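PDB 6PXA: chloramphenicol acetyltransferase from Aliivibrio fischeri, which probably transfers the acetyl group of acetyl-CoA to the 3-hydroxyl of chloramphenicol, as a hexapeptide-repeat acyltransferase, and is found here with bound taurocholic acid. Local coordinates for residues I73-S78 / V124-W129; D144-G149 / K156-Y161. One frame throughout, in Å; residues are numbered along the deposited sequence. Where two conformers were deposited one is given.

Contact 1 of 2, residues I73-S78 / V124-W129; sequences IGKFCS and VGNDVW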
ATOM      1  N   ILE B  73      14.349   6.882 -16.678  1.00 41.66           N
ATOM      2  CA  ILE B  73      15.034   6.045 -15.698  1.00 42.90           C
ATOM      3  C   ILE B  73      16.466   5.829 -16.173  1.00 47.54           C
ATOM      4  O   ILE B  73      16.716   5.629 -17.371  1.00 44.75           O
ATOM      5  CB  ILE B  73      14.299   4.706 -15.498  1.00 42.25           C
ATOM      6  CG1 ILE B  73      12.929   4.945 -14.849  1.00 40.67           C
ATOM      7  CG2 ILE B  73      15.128   3.765 -14.655  1.00 41.46           C
ATOM      8  CD1 ILE B  73      11.978   3.746 -14.913  1.00 40.55           C
ATOM      9  N   GLY B  74      17.404   5.932 -15.236  1.00 43.12           N
ATOM     10  CA  GLY B  74      18.812   5.870 -15.545  1.00 44.93           C
ATOM     11  C   GLY B  74      19.289   4.450 -15.736  1.00 46.12           C
ATOM     12  O   GLY B  74      18.521   3.534 -16.038  1.00 44.81           O
ATOM     13  N   LYS B  75      20.602   4.292 -15.613  1.00 49.47           N
ATOM     14  CA  LYS B  75      21.271   3.011 -15.740  1.00 44.04           C
ATOM     15  C   LYS B  75      21.426   2.363 -14.373  1.00 47.19           C
ATOM     16  O   LYS B  75      21.513   3.046 -13.347  1.00 45.81           O
ATOM     17  CB  LYS B  75      22.649   3.190 -16.368  1.00 42.36           C
ATOM     18  CG  LYS B  75      22.631   3.872 -17.728  1.00 43.76           C
ATOM     19  CD  LYS B  75      24.037   4.276 -18.129  1.00 49.98           C
ATOM     20  CE  LYS B  75      24.071   4.952 -19.464  1.00 59.75           C
ATOM     21  NZ  LYS B  75      25.489   5.270 -19.856  1.00 64.06           N
ATOM     22  N   PHE B  76      21.470   1.032 -14.371  1.00 48.06           N
ATOM     23  CA  PHE B  76      21.848   0.275 -13.185  1.00 47.91           C
ATOM     24  C   PHE B  76      20.852   0.461 -12.047  1.00 43.36           C
ATOM     25  O   PHE B  76      21.233   0.472 -10.869  1.00 39.74           O
ATOM     26  CB  PHE B  76      23.252   0.661 -12.741  1.00 40.69           C
ATOM     27  CG  PHE B  76      24.324   0.213 -13.696  1.00 53.51           C
ATOM     28  CD1 PHE B  76      24.555  -1.126 -13.909  1.00 47.94           C
ATOM     29  CD2 PHE B  76      25.082   1.132 -14.407  1.00 58.32           C
ATOM     30  CE1 PHE B  76      25.546  -1.552 -14.797  1.00 46.70           C
ATOM     31  CE2 PHE B  76      26.081   0.706 -15.291  1.00 57.99           C
ATOM     32  CZ  PHE B  76      26.301  -0.632 -15.486  1.00 51.69           C
ATOM     33  N   CYS B  77      19.579   0.626 -12.390  1.00 41.81           N
ATOM     34  CA  CYS B  77      18.537   0.797 -11.394  1.00 40.80           C
ATOM     35  C   CYS B  77      17.885  -0.541 -11.094  1.00 35.68           C
ATOM     36  O   CYS B  77      17.741  -1.397 -11.970  1.00 40.75           O
ATOM     37  CB  CYS B  77      17.472   1.799 -11.853  1.00 42.51           C
ATOM     38  SG  CYS B  77      18.066   3.482 -11.856  1.00 43.51           S
ATOM     39  N   SER B  78      17.508  -0.709  -9.841  1.00 35.82           N
ATOM     40  CA  SER B  78      16.875  -1.934  -9.349  1.00 41.10           C
ATOM     41  C   SER B  78      15.479  -1.552  -8.909  1.00 37.29           C
ATOM     42  O   SER B  78      15.323  -0.796  -7.947  1.00 43.90           O
ATOM     43  CB  SER B  78      17.657  -2.551  -8.186  1.00 42.73           C
ATOM     44  OG  SER B  78      18.955  -2.943  -8.613  1.00 49.51           O
ATOM     45  N   VAL B 124      14.310   9.247 -12.648  1.00 40.25           N
ATOM     46  CA  VAL B 124      15.089   8.419 -11.733  1.00 38.49           C
ATOM     47  C   VAL B 124      16.523   8.364 -12.255  1.00 44.69           C
ATOM     48  O   VAL B 124      16.764   7.986 -13.411  1.00 43.97           O
ATOM     49  CB  VAL B 124      14.483   7.018 -11.577  1.00 40.22           C
ATOM     50  CG1 VAL B 124      15.304   6.205 -10.569  1.00 33.53           C
ATOM     51  CG2 VAL B 124      13.032   7.123 -11.105  1.00 36.42           C
ATOM     52  N   GLY B 125      17.474   8.783 -11.417  1.00 41.76           N
ATOM     53  CA  GLY B 125      18.869   8.825 -11.808  1.00 41.19           C
ATOM     54  C   GLY B 125      19.466   7.432 -11.884  1.00 42.14           C
ATOM     55  O   GLY B 125      18.736   6.442 -11.962  1.00 44.71           O
ATOM     56  N   ASN B 126      20.789   7.342 -11.829  1.00 39.72           N
ATOM     57  CA  ASN B 126      21.509   6.092 -12.024  1.00 40.29           C
ATOM     58  C   ASN B 126      21.795   5.438 -10.682  1.00 44.76           C
ATOM     59  O   ASN B 126      21.950   6.117  -9.664  1.00 40.53           O
ATOM     60  CB  ASN B 126      22.826   6.341 -12.760  1.00 38.71           C
ATOM     61  CG  ASN B 126      22.616   7.095 -14.047  1.00 41.33           C
ATOM     62  OD1 ASN B 126      22.236   6.508 -15.050  1.00 41.41           O
ATOM     63  ND2 ASN B 126      22.834   8.407 -14.019  1.00 48.60           N
ATOM     64  N   ASP B 127      21.867   4.107 -10.699  1.00 44.85           N
ATOM     65  CA  ASP B 127      22.203   3.327  -9.519  1.00 45.49           C
ATOM     66  C   ASP B 127      21.187   3.568  -8.397  1.00 40.33           C
ATOM     67  O   ASP B 127      21.546   3.780  -7.238  1.00 39.57           O
ATOM     68  CB  ASP B 127      23.626   3.636  -9.051  1.00 42.43           C
ATOM     69  CG  ASP B 127      24.054   2.740  -7.879  1.00 49.99           C
ATOM     70  OD1 ASP B 127      23.761   1.527  -7.934  1.00 50.17           O
ATOM     71  OD2 ASP B 127      24.640   3.245  -6.902  1.00 48.06           O
ATOM     72  N   VAL B 128      19.905   3.552  -8.750  1.00 39.56           N
ATOM     73  CA  VAL B 128      18.827   3.797  -7.790  1.00 33.01           C
ATOM     74  C   VAL B 128      18.089   2.503  -7.533  1.00 35.04           C
ATOM     75  O   VAL B 128      17.729   1.779  -8.472  1.00 37.54           O
ATOM     76  CB  VAL B 128      17.871   4.906  -8.287  1.00 35.81           C
ATOM     77  CG1 VAL B 128      16.632   5.007  -7.384  1.00 35.04           C
ATOM     78  CG2 VAL B 128      18.589   6.232  -8.338  1.00 38.17           C
ATOM     79  N   TRP B 129      17.935   2.172  -6.251  0.83 38.26           N
ATOM     80  CA  TRP B 129      17.229   0.985  -5.787  0.83 38.01           C
ATOM     81  C   TRP B 129      15.876   1.430  -5.251  0.83 36.50           C
ATOM     82  O   TRP B 129      15.816   2.250  -4.329  0.83 35.54           O
ATOM     83  CB  TRP B 129      18.049   0.292  -4.699  0.83 39.58           C
ATOM     84  CG  TRP B 129      17.430  -0.915  -4.062  0.83 39.32           C
ATOM     85  CD1 TRP B 129      16.500  -1.762  -4.595  0.83 37.54           C
ATOM     86  CD2 TRP B 129      17.730  -1.414  -2.759  0.83 40.28           C
ATOM     87  NE1 TRP B 129      16.186  -2.759  -3.685  0.83 37.74           N
ATOM     88  CE2 TRP B 129      16.939  -2.569  -2.557  0.83 40.33           C
ATOM     89  CE3 TRP B 129      18.584  -0.991  -1.735  0.83 38.23           C
ATOM     90  CZ2 TRP B 129      16.971  -3.296  -1.374  0.83 39.98           C
ATOM     91  CZ3 TRP B 129      18.610  -1.724  -0.556  0.83 36.64           C
ATOM     92  CH2 TRP B 129      17.808  -2.854  -0.391  0.83 38.55           C
TER
HETATM   93  O   HOH W   1      20.342  -0.500  -8.156  1.00 38.31           O

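Contact 2 of 2, residues D144-G149 / K156-Y161; sequences DGAIIG and KNVAPY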
ATOM      1  N   ASP B 144      20.925  10.216  -8.389  1.00 36.81           N
ATOM      2  CA  ASP B 144      21.781   9.038  -8.480  1.00 35.58           C
ATOM      3  C   ASP B 144      22.093   8.433  -7.112  1.00 46.30           C
ATOM      4  O   ASP B 144      22.382   9.142  -6.144  1.00 44.44           O
ATOM      5  CB  ASP B 144      23.120   9.401  -9.138  1.00 43.49           C
ATOM      6  CG  ASP B 144      22.967   9.980 -10.515  1.00 47.05           C
ATOM      7  OD1 ASP B 144      22.245   9.391 -11.343  1.00 46.45           O
ATOM      8  OD2 ASP B 144      23.599  11.020 -10.774  1.00 44.12           O
ATOM      9  N   GLY B 145      22.112   7.108  -7.057  1.00 39.96           N
ATOM     10  CA  GLY B 145      22.512   6.406  -5.852  1.00 48.89           C
ATOM     11  C   GLY B 145      21.493   6.375  -4.729  1.00 43.22           C
ATOM     12  O   GLY B 145      21.799   5.825  -3.661  1.00 38.20           O
ATOM     13  N   ALA B 146      20.309   6.956  -4.911  1.00 36.98           N
ATOM     14  CA  ALA B 146      19.327   6.936  -3.832  1.00 41.67           C
ATOM     15  C   ALA B 146      18.762   5.533  -3.586  1.00 38.13           C
ATOM     16  O   ALA B 146      18.814   4.639  -4.438  1.00 38.82           O
ATOM     17  CB  ALA B 146      18.166   7.888  -4.128  1.00 38.30           C
ATOM     18  N   ILE B 147      18.202   5.349  -2.391  1.00 36.71           N
ATOM     19  CA  ILE B 147      17.461   4.142  -2.046  1.00 37.07           C
ATOM     20  C   ILE B 147      16.090   4.585  -1.583  1.00 35.42           C
ATOM     21  O   ILE B 147      15.985   5.444  -0.702  1.00 36.17           O
ATOM     22  CB  ILE B 147      18.157   3.309  -0.950  1.00 42.34           C
ATOM     23  CG1 ILE B 147      19.495   2.775  -1.461  1.00 42.70           C
ATOM     24  CG2 ILE B 147      17.298   2.148  -0.526  1.00 35.62           C
ATOM     25  CD1 ILE B 147      20.369   2.249  -0.370  1.00 42.03           C
ATOM     26  N   ILE B 148      15.056   4.051  -2.218  1.00 33.96           N
ATOM     27  CA  ILE B 148      13.678   4.309  -1.846  1.00 33.25           C
ATOM     28  C   ILE B 148      13.184   3.073  -1.091  1.00 40.58           C
ATOM     29  O   ILE B 148      13.232   1.947  -1.611  1.00 38.48           O
ATOM     30  CB  ILE B 148      12.790   4.604  -3.067  1.00 33.60           C
ATOM     31  CG1 ILE B 148      13.322   5.782  -3.890  1.00 32.80           C
ATOM     32  CG2 ILE B 148      11.334   4.877  -2.621  1.00 29.40           C
ATOM     33  CD1 ILE B 148      13.644   7.042  -3.059  1.00 33.09           C
ATOM     34  N   GLY B 149      12.730   3.275   0.135  1.00 38.83           N
ATOM     35  CA  GLY B 149      12.291   2.143   0.943  1.00 39.64           C
ATOM     36  C   GLY B 149      11.031   1.501   0.400  1.00 35.72           C
ATOM     37  O   GLY B 149      10.231   2.127  -0.308  1.00 33.70           O
ATOM     38  N   LYS B 156       8.517  14.445  -3.093  1.00 33.68           N
ATOM     39  CA  LYS B 156       9.514  15.495  -3.199  1.00 41.38           C
ATOM     40  C   LYS B 156      10.737  14.916  -3.890  1.00 41.24           C
ATOM     41  O   LYS B 156      10.911  13.693  -3.927  1.00 41.62           O
ATOM     42  CB  LYS B 156       9.886  16.015  -1.810  1.00 46.17           C
ATOM     43  CG  LYS B 156       8.683  16.353  -0.951  1.00 42.69           C
ATOM     44  CD  LYS B 156       9.121  17.027   0.340  1.00 54.08           C
ATOM     45  CE  LYS B 156       7.920  17.570   1.113  1.00 62.74           C
ATOM     46  NZ  LYS B 156       8.358  18.311   2.330  1.00 68.17           N
ATOM     47  N   ASN B 157      11.589  15.793  -4.421  1.00 35.23           N
ATOM     48  CA  ASN B 157      12.875  15.353  -4.961  1.00 40.26           C
ATOM     49  C   ASN B 157      13.732  14.682  -3.887  1.00 43.36           C
ATOM     50  O   ASN B 157      13.725  15.071  -2.717  1.00 41.08           O
ATOM     51  CB  ASN B 157      13.650  16.536  -5.565  1.00 40.89           C
ATOM     52  CG  ASN B 157      13.007  17.055  -6.819  1.00 41.84           C
ATOM     53  OD1 ASN B 157      12.273  16.323  -7.494  1.00 43.96           O
ATOM     54  ND2 ASN B 157      13.261  18.320  -7.145  1.00 44.90           N
ATOM     55  N   VAL B 158      14.507  13.685  -4.312  1.00 38.24           N
ATOM     56  CA  VAL B 158      15.372  12.899  -3.431  1.00 42.62           C
ATOM     57  C   VAL B 158      16.821  13.191  -3.807  1.00 47.34           C
ATOM     58  O   VAL B 158      17.224  12.987  -4.960  1.00 43.54           O
ATOM     59  CB  VAL B 158      15.049  11.399  -3.529  1.00 42.88           C
ATOM     60  CG1 VAL B 158      16.046  10.553  -2.738  1.00 38.31           C
ATOM     61  CG2 VAL B 158      13.628  11.149  -3.033  1.00 38.66           C
ATOM     62  N   ALA B 159      17.595  13.699  -2.837  1.00 42.87           N
ATOM     63  CA  ALA B 159      18.987  14.030  -3.075  1.00 42.94           C
ATOM     64  C   ALA B 159      19.793  12.768  -3.376  1.00 40.42           C
ATOM     65  O   ALA B 159      19.462  11.690  -2.891  1.00 41.88           O
ATOM     66  CB  ALA B 159      19.593  14.742  -1.863  1.00 48.46           C
ATOM     67  N   PRO B 160      20.867  12.891  -4.167  1.00 43.08           N
ATOM     68  CA  PRO B 160      21.703  11.725  -4.485  1.00 40.94           C
ATOM     69  C   PRO B 160      22.194  11.007  -3.238  1.00 41.69           C
ATOM     70  O   PRO B 160      22.645  11.630  -2.272  1.00 38.68           O
ATOM     71  CB  PRO B 160      22.876  12.333  -5.262  1.00 37.95           C
ATOM     72  CG  PRO B 160      22.388  13.631  -5.758  1.00 41.26           C
ATOM     73  CD  PRO B 160      21.357  14.120  -4.799  1.00 38.60           C
ATOM     74  N   TYR B 161      22.139   9.675  -3.296  1.00 46.55           N
ATOM     75  CA  TYR B 161      22.639   8.783  -2.247  1.00 45.97           C
ATOM     76  C   TYR B 161      21.886   8.947  -0.931  1.00 48.01           C
ATOM     77  O   TYR B 161      22.395   8.554   0.133  1.00 46.43           O
ATOM     78  CB  TYR B 161      24.144   8.966  -2.051  1.00 44.07           C
ATOM     79  CG  TYR B 161      24.902   8.443  -3.241  1.00 47.61           C
ATOM     80  CD1 TYR B 161      25.203   7.092  -3.357  1.00 45.05           C
ATOM     81  CD2 TYR B 161      25.266   9.291  -4.274  1.00 50.35           C
ATOM     82  CE1 TYR B 161      25.876   6.605  -4.460  1.00 42.87           C
ATOM     83  CE2 TYR B 161      25.930   8.822  -5.381  1.00 52.86           C
ATOM     84  CZ  TYR B 161      26.226   7.483  -5.470  1.00 50.14           C
ATOM     85  OH  TYR B 161      26.880   7.046  -6.581  1.00 47.69           O
TER

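Contact 1 of 2, residues I73-S78 / V124-W129
N126 lies alongside K75, the two side chains pointing the same way, and its amide oxygen does the work of a main-chain carbonyl. From CB outward, CB of N126 packs 3.6 Å from K75 O, CG comes 3.8 Å from K75 N, and OD1 accepts that N-H at 2.8 Å with an N-H...O angle of 177°. The donor is tilted 21° from the amide plane, and the same OD1 also lies against CA of G74. With CG anti to its own carbonyl carbon (chi1 -54°), the amide is turned back beside the backbone to reach K75. The reciprocal bond runs from D127 N to K75 O, 2.9 Å and nearly along the C=O axis, so both the N-H and the C=O of K75 are held by this turn.

These are equivalent turns in successive coils of a left-handed parallel beta-helix, the fold of hexapeptide-repeat acyltransferases: the CA atoms of I73 and V124, and of S78 and W129, pair in parallel at 4.6 Å, and F76 and D127 both have positive phi at matching places. Inside the turn, C77 drops SG between the coils, 3.0 Å from G125 O and 3.8 Å from V128 CB; V128 N gives the sulfur a weak hydrogen bond. Beyond it, S78 N donates to V128 O, while a water bridges F76 O and S78 OG. K75 NZ forms a salt bridge with D190, whereas D127 OD1 is held by S99 OG and T100 N of the second subunit. At the end of the segment, in the conformer given (a second was deposited), W129 sets the edge of its ring, through CD1, against S78 O and stacks on H93 of that subunit.

Contact 2 of 2, residues D144-G149 / K156-Y161
Y161 lays one face of its ring over the backbone of G145, whose CA sits 3.7 Å from the ring centroid and only 15° off the normal, a CH-pi contact. D144 O is over the same face, nearer the rim at CD2. The ring reaches this place with CG anti to its carbonyl carbon (chi1 -69°), folded back beside the backbone N. G145, with its positive phi, presents its bare CA to the face.

The backbone secures the same pair. Y161 N donates to D144 O at 2.9 Å, a bent bond with an N-H...O angle of 132°. A straighter CA-H...O contact follows, from Y161 CA to G145 O, 3.4 Å. CA and CB of P160 also pack against D144 O, at 3.1 and 3.3 Å. Thus the D144 carbonyl is bounded by the pyrrolidine, the Y161 N-H and the aromatic face.

Farther along, V158 divides its branches between two partners: CG1 meets A146 CB at 3.7 Å, and CG2 meets I148 CD1 at 4.1 Å, with the I148 and V158 side chains crossing at a slant. I142 of strand 141-142 touches both I148 and V158, extending this apolar patch. Helix 177-186 adds I180, L183 and L184 to the surroundings of Y161, and R174 NH1 bonds to G145 O. The turn leading into strand 162-165 thus packs across the preceding coil, the touching parts running 109° apart, and V158 joins I142 and I148 in the aliphatic interior expected of a left-handed parallel beta-helix of the hexapeptide-repeat family.

How the contacts relate
Following the chain from the N terminus, 73-78 comes first, and 124-129 returns beside it after 45 intervening residues, closing the long loop of contact 1. Contact 2 starts later: 144-149 and 156-161 enclose six residues, including strand 153-154. The two closures are therefore in series, neither nested nor crossed. They meet in space, however, with centres about 10 Å apart, because 144-149 is the next layer on 124-129: N126 N lies 2.6 Å from D144 OD1, and N126 O 2.8 Å from G145 N, both probable hydrogen bonds. Strands 78-80, 129-130, 147-148 and 162-165 thus follow one another across a single sheet.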